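Local coordinates for protein aminotransferase, classes I and II (Silicibacter pomeroyi DSS-3, PDB 3H14) that probably catalyses pyridoxal-phosphate-dependent transfer of the amino group from L-aspartate to 2-oxoglutarate, yielding oxaloacetate and L-glutamate, at residues R32-E37 and L372-A377; Y288-K293 and R363-I368; P91-I96 and W241-E246. One frame throughout, in Å; residues are numbered along the deposited sequence.

How the contacts relate
Contacts 1 and 2 are neighbours, their centres 12 Å apart, and both use helix 365-381: contact 2 takes its start, contact 1 a later turn, and Met36 of contact 1 packs on Ile368 of contact 2. Contact 3 lies on the opposite side of the chain's centre, 41 and 34 Å away centre to centre, at one edge of the seven-stranded sheet. The chemistry follows the place. Contact 1 joins buried apolar side chains to an arginine bonded to a backbone carbonyl at its more exposed margin, contact 2 is partly buried and turns on one buried asparagine, and contact 3, mostly buried, is strand pairing with valines and a tryptophan on its faces.

Contact 1: residues R32-E37 and L372-A377; sequences RIIHME and LDRLEA
Ile34, on the short strand 34-35, and Arg374, in mid-helix, make the nearest backbone approach between 32-37 and 372-377, their CA atoms 8.9 Å apart. At this spacing the two backbones do not bond to each other, and side chains fill the gap. Arg374 does most of this. Its CG is anti to the carbonyl carbon (chi1 -65°) and the chain runs on extended, which carries the guanidinium across to the strand. There NH1 donates to the backbone O of Arg32 at 2.7 Å, nearly straight at 170°, with the acceptor in the guanidinium plane but the donor tilted from the carbonyl plane. NE pairs with Glu370 one helical turn back, a salt bridge that probably helps to fix the rotation of the group. Ile34 CG1 lies over one face of the Arg374 guanidinium, toward its rim and 3.9 Å from NH1, while CD1 lies over the rim of an Arg32 guanidinium face. This is the small domain of a fold type I aminotransferase, where the C-terminal helix 365-381 packs beside a four-stranded mixed sheet with 34-35 as an outermost strand; Ile34 bonds through its backbone to Gly339 and Ala341. The two guanidinium planes stand 88° apart, with Arg32 NH1 4.1 Å from Arg374 NH2. These like charges are probably eased by Glu370, which Arg32 also touches, and by a long, weak ion pair from Arg32 to Asp367. Further along, selenomethionine Met36 meets the helix with its end: SE lies 4.2 Å from CD1 of Leu375, and CE approaches the backbone N of Leu372 at 4.4 Å. The side chain of Leu372 turns to helix 278-302, where it meets Leu294 and Leu299, and that of Met36 also rests on Val340.

Contact 2: residues Y288-K293 and R363-I368; sequences YKANRK and RATADI
Asn291 of helix 278-302 meets the start of helix 365-381 with both ends of its amide, and its CA lies 5.7 Å from that of Thr365. The side chain leaves with CG anti to the carbonyl carbon (chi1 -64°), which aims the amide at the turn where the second helix begins. OD1 accepts the hydroxyl of Thr365 at 2.6 Å from OG1, the donor tilted 18° from the amide carbonyl plane. On the other end ND2 gives a bond of 2.7 Å to the backbone O of Arg363; it meets that oxygen nearly along the C=O axis, although the hydrogen bond is bent, with an angle of 132° at the hydrogen. ND2 also bonds to the O of Tyr361, just ahead of the segment, so one buried amide answers one hydroxyl and two main-chain carbonyls. Ile368, a turn into the helix, packs against the amide with CG1 3.5 Å from ND2, crossing the asparagine at about a right angle. Beside the hydroxyl, CB of Ala290 approaches Thr365 OG1 to 4.0 Å. Ala364 occupies the N-cap position; its backbone O accepts the N-H of Ile368 within the first turn. With an alanine here, the Thr365 hydroxyl and the Arg363 carbonyl would probably lose their mate on helix 278-302, and a gap would open beside Ile368. Thr365 and Ile368 extend the interface apolarly onto Leu294. Through the Asn291 side chain the long helix 278-302 is joined to the N-terminal end of helix 365-381, the C-terminal helix of the small domain in the fold type I aminotransferase architecture.

Contact 3: residues P91-I96 and W241-E246; sequences PGRVVI and WMVVPE
Val95 and Met242 form the hydrogen-bonded pair of an antiparallel ladder between 94-96 and 241-243, whose short axes make 157° and approach to 4.6 Å. Val95 N reaches Met242 O at 2.9 Å and Met242 N returns to Val95 O; Val94 with Val243 and Ile96 with Trp241 are the non-hydrogen-bonded pairs beside it. A longer bond, 3.3 Å from Val244 N to Arg93 O, carries the pairing past the strand ends. On the face with Val94, Ile96, Trp241 and Val243, the CB of Trp241 sits against the notch between Val94 CG1 (4.1 Å) and Ile96 CD1 (4.2 Å), both of the neighbouring strand. Its CG takes the crowded position between backbone N and carbonyl carbon (chi1 78°), and the indole swings away from the ladder to meet the ring of Phe228, with NE1 bonded to Tyr81 OH and CG2 of Val243 at the ring's edge. Ile77 of helix 71-85 fills in against Val94, Ile96 and Trp241. On the other face Val95 and selenomethionine Met242 run alongside each other in the same direction, with Val95 CB 3.6 Å from Met242 CG. Val252 of helix 249-258 packs against Val95, Met242 and Val244. Arg93 closes the end. Bent at chi3, it curls round the carbonyl of Val244, and NE donates to that O at 2.9 Å and 171°, in the guanidinium plane, while NH2 makes a salt bridge to Asp220. The pair is the edge of the seven-stranded sheet in the large domain of fold type I pyridoxal-phosphate enzymes, with 240-243 the strand running against its neighbours on both sides and helices covering both faces.

Contact 1: residues R32-E37 and L372-A377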
ATOM      1  N   ARG A  32      24.619 -10.925  -6.909  1.00 20.95           N
ATOM      2  CA  ARG A  32      23.579 -10.880  -5.901  1.00 20.93           C
ATOM      3  C   ARG A  32      23.233  -9.414  -5.707  1.00 20.92           C
ATOM      4  O   ARG A  32      24.101  -8.579  -5.435  1.00 19.08           O
ATOM      5  CB  ARG A  32      23.984 -11.551  -4.604  1.00 20.78           C
ATOM      6  CG  ARG A  32      22.992 -11.372  -3.443  1.00 21.62           C
ATOM      7  CD  ARG A  32      23.278 -12.308  -2.370  1.00 24.26           C
ATOM      8  NE  ARG A  32      22.519 -12.033  -1.151  1.00 24.03           N
ATOM      9  CZ  ARG A  32      22.955 -11.421  -0.066  1.00 27.43           C
ATOM     10  NH1 ARG A  32      24.212 -10.965   0.038  1.00 29.15           N
ATOM     11  NH2 ARG A  32      22.125 -11.297   0.969  1.00 27.78           N
ATOM     12  N   ILE A  33      21.952  -9.119  -5.896  1.00 19.79           N
ATOM     13  CA  ILE A  33      21.388  -7.755  -5.755  1.00 19.40           C
ATOM     14  C   ILE A  33      20.568  -7.699  -4.485  1.00 19.26           C
ATOM     15  O   ILE A  33      19.830  -8.640  -4.190  1.00 19.90           O
ATOM     16  CB  ILE A  33      20.477  -7.451  -6.980  1.00 18.97           C
ATOM     17  CG1 ILE A  33      21.303  -7.447  -8.270  1.00 19.51           C
ATOM     18  CG2 ILE A  33      19.696  -6.103  -6.848  1.00 19.38           C
ATOM     19  CD1 ILE A  33      22.524  -6.458  -8.261  1.00 17.97           C
ATOM     20  N   ILE A  34      20.658  -6.597  -3.739  1.00 18.59           N
ATOM     21  CA  ILE A  34      19.830  -6.397  -2.568  1.00 18.70           C
ATOM     22  C   ILE A  34      18.570  -5.655  -3.054  1.00 18.75           C
ATOM     23  O   ILE A  34      18.627  -4.588  -3.685  1.00 17.04           O
ATOM     24  CB  ILE A  34      20.547  -5.635  -1.442  1.00 18.96           C
ATOM     25  CG1 ILE A  34      21.830  -6.371  -1.017  1.00 18.27           C
ATOM     26  CG2 ILE A  34      19.595  -5.460  -0.244  1.00 18.75           C
ATOM     27  CD1 ILE A  34      21.588  -7.733  -0.388  1.00 18.35           C
ATOM     28  N   HIS A  35      17.422  -6.263  -2.774  1.00 18.84           N
ATOM     29  CA  HIS A  35      16.152  -5.846  -3.375  1.00 18.46           C
ATOM     30  C   HIS A  35      15.484  -4.926  -2.397  1.00 18.81           C
ATOM     31  O   HIS A  35      14.885  -5.392  -1.446  1.00 17.76           O
ATOM     32  CB  HIS A  35      15.295  -7.060  -3.692  1.00 19.27           C
ATOM     33  CG  HIS A  35      15.701  -7.738  -4.951  1.00 17.18           C
ATOM     34  ND1 HIS A  35      15.201  -7.367  -6.173  1.00 19.83           N
ATOM     35  CD2 HIS A  35      16.600  -8.717  -5.194  1.00 20.21           C
ATOM     36  CE1 HIS A  35      15.760  -8.099  -7.118  1.00 22.88           C
ATOM     37  NE2 HIS A  35      16.624  -8.917  -6.552  1.00 19.94           N
HETATM   38  N   MSE A  36      15.710  -3.620  -2.582  1.00 19.78           N
HETATM   39  CA  MSE A  36      15.056  -2.558  -1.805  1.00 23.23           C
HETATM   40  C   MSE A  36      14.005  -1.796  -2.625  1.00 21.54           C
HETATM   41  O   MSE A  36      13.589  -0.697  -2.256  1.00 20.95           O
HETATM   42  CB  MSE A  36      16.108  -1.611  -1.203  1.00 23.32           C
HETATM   43  CG  MSE A  36      16.966  -2.328  -0.223  1.00 26.51           C
HETATM   44 SE   MSE A  36      18.272  -1.148   0.667  1.00 36.09          SE
HETATM   45  CE  MSE A  36      18.412  -2.100   2.326  1.00 31.29           C
ATOM     46  N   GLU A  37      13.542  -2.425  -3.690  1.00 21.02           N
ATOM     47  CA  GLU A  37      12.594  -1.841  -4.642  1.00 22.36           C
ATOM     48  C   GLU A  37      11.163  -2.392  -4.598  1.00 23.51           C
ATOM     49  O   GLU A  37      10.296  -1.835  -5.287  1.00 23.00           O
ATOM     50  CB  GLU A  37      13.116  -1.955  -6.079  1.00 21.37           C
ATOM     51  CG  GLU A  37      12.860  -3.287  -6.879  1.00 22.88           C
ATOM     52  CD  GLU A  37      13.629  -4.492  -6.375  1.00 22.65           C
ATOM     53  OE1 GLU A  37      14.132  -4.475  -5.226  1.00 17.97           O
ATOM     54  OE2 GLU A  37      13.695  -5.489  -7.125  1.00 22.59           O
ATOM     55  N   LEU A 372      22.726  -1.460   3.187  1.00 21.92           N
ATOM     56  CA  LEU A 372      23.240  -0.218   3.758  1.00 22.55           C
ATOM     57  C   LEU A 372      24.756  -0.109   3.619  1.00 23.25           C
ATOM     58  O   LEU A 372      25.247   0.969   3.333  1.00 24.36           O
ATOM     59  CB  LEU A 372      22.789  -0.069   5.193  1.00 23.33           C
ATOM     60  CG  LEU A 372      21.275   0.119   5.311  1.00 21.47           C
ATOM     61  CD1 LEU A 372      20.855  -0.006   6.735  1.00 21.29           C
ATOM     62  CD2 LEU A 372      20.834   1.471   4.755  1.00 23.53           C
ATOM     63  N   ASP A 373      25.482  -1.231   3.755  1.00 23.82           N
ATOM     64  CA  ASP A 373      26.939  -1.255   3.512  1.00 23.71           C
ATOM     65  C   ASP A 373      27.294  -0.892   2.088  1.00 23.85           C
ATOM     66  O   ASP A 373      28.244  -0.131   1.827  1.00 22.88           O
ATOM     67  CB  ASP A 373      27.510  -2.642   3.775  1.00 24.15           C
ATOM     68  CG  ASP A 373      27.566  -2.984   5.223  1.00 26.83           C
ATOM     69  OD1 ASP A 373      27.393  -2.095   6.083  1.00 30.70           O
ATOM     70  OD2 ASP A 373      27.821  -4.163   5.519  1.00 31.83           O
ATOM     71  N   ARG A 374      26.538  -1.455   1.151  1.00 23.33           N
ATOM     72  CA  ARG A 374      26.715  -1.190  -0.246  1.00 23.56           C
ATOM     73  C   ARG A 374      26.424   0.261  -0.593  1.00 23.66           C
ATOM     74  O   ARG A 374      27.114   0.850  -1.426  1.00 24.79           O
ATOM     75  CB  ARG A 374      25.784  -2.090  -1.080  1.00 23.47           C
ATOM     76  CG  ARG A 374      26.134  -3.562  -0.958  1.00 24.91           C
ATOM     77  CD  ARG A 374      25.453  -4.418  -2.013  1.00 24.00           C
ATOM     78  NE  ARG A 374      25.764  -5.835  -1.836  1.00 22.04           N
ATOM     79  CZ  ARG A 374      25.359  -6.799  -2.661  1.00 22.35           C
ATOM     80  NH1 ARG A 374      24.631  -6.511  -3.728  1.00 20.67           N
ATOM     81  NH2 ARG A 374      25.684  -8.053  -2.416  1.00 23.04           N
ATOM     82  N   LEU A 375      25.361   0.798  -0.007  1.00 24.18           N
ATOM     83  CA  LEU A 375      24.947   2.163  -0.280  1.00 25.03           C
ATOM     84  C   LEU A 375      26.028   3.120   0.234  1.00 25.35           C
ATOM     85  O   LEU A 375      26.456   4.024  -0.464  1.00 25.33           O
ATOM     86  CB  LEU A 375      23.599   2.444   0.384  1.00 25.15           C
ATOM     87  CG  LEU A 375      22.426   1.846  -0.421  1.00 26.23           C
ATOM     88  CD1 LEU A 375      21.147   1.918   0.401  1.00 28.47           C
ATOM     89  CD2 LEU A 375      22.260   2.546  -1.781  1.00 26.51           C
ATOM     90  N   GLU A 376      26.441   2.897   1.470  1.00 27.51           N
ATOM     91  CA  GLU A 376      27.502   3.694   2.095  1.00 27.31           C
ATOM     92  C   GLU A 376      28.750   3.732   1.269  1.00 27.68           C
ATOM     93  O   GLU A 376      29.299   4.802   1.058  1.00 26.94           O
ATOM     94  CB  GLU A 376      27.846   3.156   3.461  1.00 28.21           C
ATOM     95  CG  GLU A 376      26.740   3.338   4.470  1.00 31.76           C
ATOM     96  CD  GLU A 376      27.237   3.482   5.907  1.00 38.54           C
ATOM     97  OE1 GLU A 376      28.412   3.878   6.091  1.00 42.20           O
ATOM     98  OE2 GLU A 376      26.433   3.236   6.848  1.00 40.82           O
ATOM     99  N   ALA A 377      29.226   2.572   0.816  1.00 26.81           N
ATOM    100  CA  ALA A 377      30.452   2.524   0.022  1.00 26.73           C
ATOM    101  C   ALA A 377      30.288   3.264  -1.273  1.00 26.95           C
ATOM    102  O   ALA A 377      31.223   3.901  -1.737  1.00 26.20           O
ATOM    103  CB  ALA A 377      30.893   1.091  -0.265  1.00 26.56           C
TER

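Contact 2: residues Y288-K293 and R363-I368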
ATOM      1  N   TYR A 288      10.879  -6.221  10.726  1.00 22.92           N
ATOM      2  CA  TYR A 288      10.691  -4.865  10.204  1.00 22.20           C
ATOM      3  C   TYR A 288      11.153  -3.818  11.229  1.00 22.69           C
ATOM      4  O   TYR A 288      11.757  -2.830  10.845  1.00 21.41           O
ATOM      5  CB  TYR A 288       9.232  -4.584   9.847  1.00 21.99           C
ATOM      6  CG  TYR A 288       8.570  -5.509   8.841  1.00 21.69           C
ATOM      7  CD1 TYR A 288       9.253  -6.023   7.771  1.00 23.35           C
ATOM      8  CD2 TYR A 288       7.226  -5.807   8.946  1.00 23.75           C
ATOM      9  CE1 TYR A 288       8.610  -6.867   6.866  1.00 24.36           C
ATOM     10  CE2 TYR A 288       6.588  -6.625   8.052  1.00 22.89           C
ATOM     11  CZ  TYR A 288       7.269  -7.138   7.017  1.00 22.72           C
ATOM     12  OH  TYR A 288       6.643  -7.981   6.134  1.00 23.16           O
ATOM     13  N   LYS A 289      10.852  -4.043  12.516  1.00 23.56           N
ATOM     14  CA  LYS A 289      11.250  -3.101  13.566  1.00 24.35           C
ATOM     15  C   LYS A 289      12.758  -2.945  13.600  1.00 24.19           C
ATOM     16  O   LYS A 289      13.275  -1.832  13.699  1.00 25.25           O
ATOM     17  CB  LYS A 289      10.686  -3.528  14.927  1.00 24.78           C
ATOM     18  CG  LYS A 289       9.212  -3.249  15.032  1.00 27.17           C
ATOM     19  CD  LYS A 289       8.514  -4.065  16.066  1.00 30.68           C
ATOM     20  CE  LYS A 289       7.161  -3.464  16.404  1.00 31.58           C
ATOM     21  NZ  LYS A 289       6.450  -4.341  17.362  1.00 34.68           N
ATOM     22  N   ALA A 290      13.478  -4.067  13.477  1.00 24.39           N
ATOM     23  CA  ALA A 290      14.938  -4.068  13.478  1.00 23.34           C
ATOM     24  C   ALA A 290      15.500  -3.375  12.239  1.00 23.71           C
ATOM     25  O   ALA A 290      16.463  -2.604  12.331  1.00 23.24           O
ATOM     26  CB  ALA A 290      15.473  -5.540  13.575  1.00 23.86           C
ATOM     27  N   ASN A 291      14.888  -3.619  11.076  1.00 23.53           N
ATOM     28  CA  ASN A 291      15.360  -3.021   9.828  1.00 23.80           C
ATOM     29  C   ASN A 291      15.165  -1.517   9.792  1.00 24.04           C
ATOM     30  O   ASN A 291      16.012  -0.810   9.258  1.00 24.73           O
ATOM     31  CB  ASN A 291      14.625  -3.604   8.625  1.00 23.49           C
ATOM     32  CG  ASN A 291      14.894  -5.076   8.440  1.00 24.18           C
ATOM     33  OD1 ASN A 291      15.729  -5.669   9.152  1.00 21.88           O
ATOM     34  ND2 ASN A 291      14.183  -5.686   7.498  1.00 19.88           N
ATOM     35  N   ARG A 292      14.028  -1.073  10.332  1.00 25.61           N
ATOM     36  CA  ARG A 292      13.644   0.358  10.389  1.00 25.52           C
ATOM     37  C   ARG A 292      14.659   1.111  11.229  1.00 26.24           C
ATOM     38  O   ARG A 292      15.158   2.181  10.829  1.00 25.61           O
ATOM     39  CB  ARG A 292      12.239   0.475  11.000  1.00 25.68           C
ATOM     40  CG  ARG A 292      11.698   1.893  11.118  1.00 25.76           C
ATOM     41  CD  ARG A 292      10.241   1.877  11.433  1.00 25.92           C
ATOM     42  NE  ARG A 292       9.729   3.189  11.738  1.00 24.93           N
ATOM     43  CZ  ARG A 292       9.669   3.716  12.957  1.00 28.51           C
ATOM     44  NH1 ARG A 292      10.124   3.045  14.015  1.00 30.07           N
ATOM     45  NH2 ARG A 292       9.150   4.931  13.113  1.00 28.49           N
ATOM     46  N   LYS A 293      14.986   0.516  12.371  1.00 26.92           N
ATOM     47  CA  LYS A 293      16.012   1.040  13.284  1.00 26.81           C
ATOM     48  C   LYS A 293      17.321   1.254  12.509  1.00 25.98           C
ATOM     49  O   LYS A 293      17.907   2.314  12.571  1.00 25.44           O
ATOM     50  CB  LYS A 293      16.155   0.089  14.495  1.00 27.71           C
ATOM     51  CG  LYS A 293      16.897   0.629  15.786  1.00 28.90           C
ATOM     52  CD  LYS A 293      16.827  -0.393  16.902  1.00 29.46           C
ATOM     53  CE  LYS A 293      17.526   0.032  18.207  1.00 34.64           C
ATOM     54  NZ  LYS A 293      16.540   0.488  19.259  1.00 37.41           N
ATOM     55  N   ARG A 363      12.821  -6.959   3.359  1.00 27.47           N
ATOM     56  CA  ARG A 363      13.679  -8.156   3.375  1.00 26.96           C
ATOM     57  C   ARG A 363      14.316  -8.491   4.736  1.00 26.99           C
ATOM     58  O   ARG A 363      14.132  -7.767   5.718  1.00 27.24           O
ATOM     59  CB  ARG A 363      14.748  -7.999   2.297  1.00 28.66           C
ATOM     60  CG  ARG A 363      14.224  -7.951   0.837  1.00 29.02           C
ATOM     61  CD  ARG A 363      13.784  -9.311   0.378  1.00 35.03           C
ATOM     62  NE  ARG A 363      13.112  -9.348  -0.922  1.00 36.31           N
ATOM     63  CZ  ARG A 363      13.559 -10.015  -1.988  1.00 39.01           C
ATOM     64  NH1 ARG A 363      14.695 -10.704  -1.942  1.00 40.68           N
ATOM     65  NH2 ARG A 363      12.865  -9.991  -3.120  1.00 41.31           N
ATOM     66  N   ALA A 364      15.038  -9.619   4.806  1.00 25.91           N
ATOM     67  CA  ALA A 364      15.707 -10.054   6.037  1.00 25.51           C
ATOM     68  C   ALA A 364      16.667  -8.986   6.549  1.00 24.61           C
ATOM     69  O   ALA A 364      17.218  -8.218   5.764  1.00 23.93           O
ATOM     70  CB  ALA A 364      16.508 -11.370   5.772  1.00 26.03           C
ATOM     71  N   THR A 365      16.913  -8.960   7.856  1.00 24.07           N
ATOM     72  CA  THR A 365      17.781  -7.937   8.432  1.00 24.31           C
ATOM     73  C   THR A 365      19.191  -8.002   7.860  1.00 25.24           C
ATOM     74  O   THR A 365      19.813  -6.971   7.593  1.00 25.14           O
ATOM     75  CB  THR A 365      17.767  -8.038   9.959  1.00 23.78           C
ATOM     76  OG1 THR A 365      16.414  -7.854  10.401  1.00 23.94           O
ATOM     77  CG2 THR A 365      18.701  -7.031  10.609  1.00 23.81           C
ATOM     78  N   ALA A 366      19.695  -9.210   7.618  1.00 26.02           N
ATOM     79  CA  ALA A 366      21.030  -9.359   6.982  1.00 26.34           C
ATOM     80  C   ALA A 366      21.108  -8.717   5.585  1.00 25.45           C
ATOM     81  O   ALA A 366      22.137  -8.143   5.190  1.00 25.60           O
ATOM     82  CB  ALA A 366      21.405 -10.848   6.898  1.00 27.20           C
ATOM     83  N   ASP A 367      20.027  -8.829   4.827  1.00 25.45           N
ATOM     84  CA  ASP A 367      19.936  -8.164   3.506  1.00 24.73           C
ATOM     85  C   ASP A 367      19.975  -6.616   3.659  1.00 24.24           C
ATOM     86  O   ASP A 367      20.586  -5.934   2.868  1.00 23.69           O
ATOM     87  CB  ASP A 367      18.621  -8.520   2.802  1.00 24.89           C
ATOM     88  CG  ASP A 367      18.618  -9.910   2.216  1.00 27.00           C
ATOM     89  OD1 ASP A 367      19.299 -10.774   2.790  1.00 28.07           O
ATOM     90  OD2 ASP A 367      17.918 -10.124   1.196  1.00 26.39           O
ATOM     91  N   ILE A 368      19.244  -6.087   4.634  1.00 24.29           N
ATOM     92  CA  ILE A 368      19.212  -4.636   4.897  1.00 24.45           C
ATOM     93  C   ILE A 368      20.601  -4.165   5.353  1.00 25.36           C
ATOM     94  O   ILE A 368      21.134  -3.195   4.824  1.00 24.95           O
ATOM     95  CB  ILE A 368      18.111  -4.273   5.930  1.00 24.26           C
ATOM     96  CG1 ILE A 368      16.703  -4.549   5.360  1.00 24.36           C
ATOM     97  CG2 ILE A 368      18.221  -2.833   6.407  1.00 23.50           C
ATOM     98  CD1 ILE A 368      16.547  -4.435   3.854  1.00 23.54           C
TER

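Contact 3: residues P91-I96 and W241-E246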
ATOM      1  N   PRO A  91     -20.270  -8.940  11.023  1.00 30.50           N
ATOM      2  CA  PRO A  91     -19.632  -9.647   9.897  1.00 30.01           C
ATOM      3  C   PRO A  91     -20.346  -9.540   8.572  1.00 28.55           C
ATOM      4  O   PRO A  91     -19.726  -9.729   7.537  1.00 29.01           O
ATOM      5  CB  PRO A  91     -19.573 -11.111  10.359  1.00 30.12           C
ATOM      6  CG  PRO A  91     -20.355 -11.196  11.607  1.00 29.93           C
ATOM      7  CD  PRO A  91     -20.548  -9.836  12.164  1.00 31.00           C
ATOM      8  N   GLY A  92     -21.633  -9.221   8.600  1.00 27.48           N
ATOM      9  CA  GLY A  92     -22.394  -8.974   7.383  1.00 26.84           C
ATOM     10  C   GLY A  92     -21.847  -7.818   6.563  1.00 25.97           C
ATOM     11  O   GLY A  92     -22.100  -7.736   5.374  1.00 26.18           O
ATOM     12  N   ARG A  93     -21.124  -6.906   7.208  1.00 25.26           N
ATOM     13  CA  ARG A  93     -20.535  -5.742   6.516  1.00 24.23           C
ATOM     14  C   ARG A  93     -19.150  -6.018   5.933  1.00 23.69           C
ATOM     15  O   ARG A  93     -18.612  -5.150   5.275  1.00 24.49           O
ATOM     16  CB  ARG A  93     -20.451  -4.535   7.476  1.00 24.56           C
ATOM     17  CG  ARG A  93     -21.804  -3.872   7.701  1.00 23.32           C
ATOM     18  CD  ARG A  93     -21.775  -2.890   8.838  1.00 23.46           C
ATOM     19  NE  ARG A  93     -20.900  -1.789   8.493  1.00 22.13           N
ATOM     20  CZ  ARG A  93     -20.408  -0.898   9.338  1.00 23.87           C
ATOM     21  NH1 ARG A  93     -20.754  -0.900  10.623  1.00 25.62           N
ATOM     22  NH2 ARG A  93     -19.599   0.050   8.871  1.00 24.04           N
ATOM     23  N   VAL A  94     -18.571  -7.190   6.232  1.00 23.02           N
ATOM     24  CA  VAL A  94     -17.261  -7.602   5.705  1.00 22.57           C
ATOM     25  C   VAL A  94     -17.509  -8.308   4.381  1.00 22.41           C
ATOM     26  O   VAL A  94     -18.312  -9.241   4.313  1.00 22.85           O
ATOM     27  CB  VAL A  94     -16.505  -8.524   6.692  1.00 21.93           C
ATOM     28  CG1 VAL A  94     -15.094  -9.029   6.098  1.00 17.78           C
ATOM     29  CG2 VAL A  94     -16.311  -7.818   7.983  1.00 22.39           C
ATOM     30  N   VAL A  95     -16.907  -7.796   3.302  1.00 21.63           N
ATOM     31  CA  VAL A  95     -16.949  -8.395   1.997  1.00 20.83           C
ATOM     32  C   VAL A  95     -15.535  -8.926   1.646  1.00 21.39           C
ATOM     33  O   VAL A  95     -14.561  -8.163   1.638  1.00 20.50           O
ATOM     34  CB  VAL A  95     -17.389  -7.364   0.945  1.00 20.92           C
ATOM     35  CG1 VAL A  95     -17.390  -7.948  -0.461  1.00 21.43           C
ATOM     36  CG2 VAL A  95     -18.763  -6.812   1.281  1.00 23.27           C
ATOM     37  N   ILE A  96     -15.447 -10.215   1.338  1.00 20.67           N
ATOM     38  CA  ILE A  96     -14.198 -10.842   0.972  1.00 21.52           C
ATOM     39  C   ILE A  96     -13.950 -10.564  -0.503  1.00 21.47           C
ATOM     40  O   ILE A  96     -14.837 -10.752  -1.327  1.00 22.11           O
ATOM     41  CB  ILE A  96     -14.259 -12.345   1.193  1.00 21.81           C
ATOM     42  CG1 ILE A  96     -14.639 -12.652   2.646  1.00 21.36           C
ATOM     43  CG2 ILE A  96     -12.923 -12.981   0.802  1.00 21.41           C
ATOM     44  CD1 ILE A  96     -13.850 -11.846   3.731  1.00 21.25           C
ATOM     45  N   TRP A 241     -10.266  -8.024   1.823  1.00 19.32           N
ATOM     46  CA  TRP A 241     -11.585  -7.695   2.262  1.00 19.88           C
ATOM     47  C   TRP A 241     -11.831  -6.222   2.186  1.00 21.13           C
ATOM     48  O   TRP A 241     -10.890  -5.420   2.035  1.00 20.09           O
ATOM     49  CB  TRP A 241     -11.833  -8.171   3.693  1.00 20.68           C
ATOM     50  CG  TRP A 241     -11.266  -7.365   4.821  1.00 19.44           C
ATOM     51  CD1 TRP A 241     -11.863  -6.321   5.481  1.00 19.14           C
ATOM     52  CD2 TRP A 241     -10.001  -7.560   5.451  1.00 20.39           C
ATOM     53  NE1 TRP A 241     -11.050  -5.871   6.481  1.00 20.47           N
ATOM     54  CE2 TRP A 241      -9.899  -6.611   6.492  1.00 20.79           C
ATOM     55  CE3 TRP A 241      -8.947  -8.450   5.245  1.00 19.44           C
ATOM     56  CZ2 TRP A 241      -8.777  -6.527   7.326  1.00 20.42           C
ATOM     57  CZ3 TRP A 241      -7.820  -8.347   6.059  1.00 20.06           C
ATOM     58  CH2 TRP A 241      -7.744  -7.395   7.084  1.00 20.52           C
HETATM   59  N   MSE A 242     -13.116  -5.879   2.299  1.00 21.85           N
HETATM   60  CA  MSE A 242     -13.540  -4.508   2.460  1.00 24.12           C
HETATM   61  C   MSE A 242     -14.664  -4.459   3.503  1.00 23.16           C
HETATM   62  O   MSE A 242     -15.288  -5.478   3.792  1.00 22.72           O
HETATM   63  CB  MSE A 242     -13.931  -3.920   1.083  1.00 24.13           C
HETATM   64  CG  MSE A 242     -15.052  -4.623   0.385  1.00 26.06           C
HETATM   65 SE   MSE A 242     -15.257  -4.182  -1.518  1.00 34.70          SE
HETATM   66  CE  MSE A 242     -15.283  -2.279  -1.326  1.00 20.64           C
ATOM     67  N   VAL A 243     -14.834  -3.307   4.138  1.00 21.66           N
ATOM     68  CA  VAL A 243     -15.964  -3.061   5.016  1.00 22.75           C
ATOM     69  C   VAL A 243     -16.746  -1.910   4.415  1.00 22.79           C
ATOM     70  O   VAL A 243     -16.167  -0.876   4.064  1.00 21.20           O
ATOM     71  CB  VAL A 243     -15.494  -2.705   6.459  1.00 22.46           C
ATOM     72  CG1 VAL A 243     -16.696  -2.481   7.431  1.00 22.92           C
ATOM     73  CG2 VAL A 243     -14.528  -3.785   7.005  1.00 23.56           C
ATOM     74  N   VAL A 244     -18.060  -2.096   4.290  1.00 23.79           N
ATOM     75  CA  VAL A 244     -18.965  -1.096   3.761  1.00 24.19           C
ATOM     76  C   VAL A 244     -20.121  -0.904   4.759  1.00 24.51           C
ATOM     77  O   VAL A 244     -20.340  -1.752   5.618  1.00 24.14           O
ATOM     78  CB  VAL A 244     -19.506  -1.511   2.382  1.00 24.41           C
ATOM     79  CG1 VAL A 244     -18.353  -1.767   1.449  1.00 24.58           C
ATOM     80  CG2 VAL A 244     -20.369  -2.793   2.472  1.00 24.03           C
ATOM     81  N   PRO A 245     -20.829   0.225   4.674  1.00 25.73           N
ATOM     82  CA  PRO A 245     -22.002   0.476   5.515  1.00 26.17           C
ATOM     83  C   PRO A 245     -23.046  -0.622   5.382  1.00 27.70           C
ATOM     84  O   PRO A 245     -23.116  -1.254   4.350  1.00 26.81           O
ATOM     85  CB  PRO A 245     -22.544   1.800   4.953  1.00 26.32           C
ATOM     86  CG  PRO A 245     -21.336   2.469   4.325  1.00 26.37           C
ATOM     87  CD  PRO A 245     -20.538   1.366   3.774  1.00 25.60           C
ATOM     88  N   GLU A 246     -23.896  -0.806   6.397  1.00 30.24           N
ATOM     89  CA  GLU A 246     -24.993  -1.784   6.294  1.00 31.77           C
ATOM     90  C   GLU A 246     -25.801  -1.663   4.987  1.00 31.00           C
ATOM     91  O   GLU A 246     -26.066  -2.658   4.311  1.00 31.30           O
ATOM     92  CB  GLU A 246     -25.945  -1.683   7.505  1.00 32.28           C
ATOM     93  CG  GLU A 246     -26.979  -2.809   7.549  1.00 33.38           C
ATOM     94  CD  GLU A 246     -27.682  -2.931   8.906  1.00 35.78           C
ATOM     95  OE1 GLU A 246     -27.811  -1.897   9.608  1.00 43.68           O
ATOM     96  OE2 GLU A 246     -28.101  -4.059   9.260  1.00 42.36           O
TER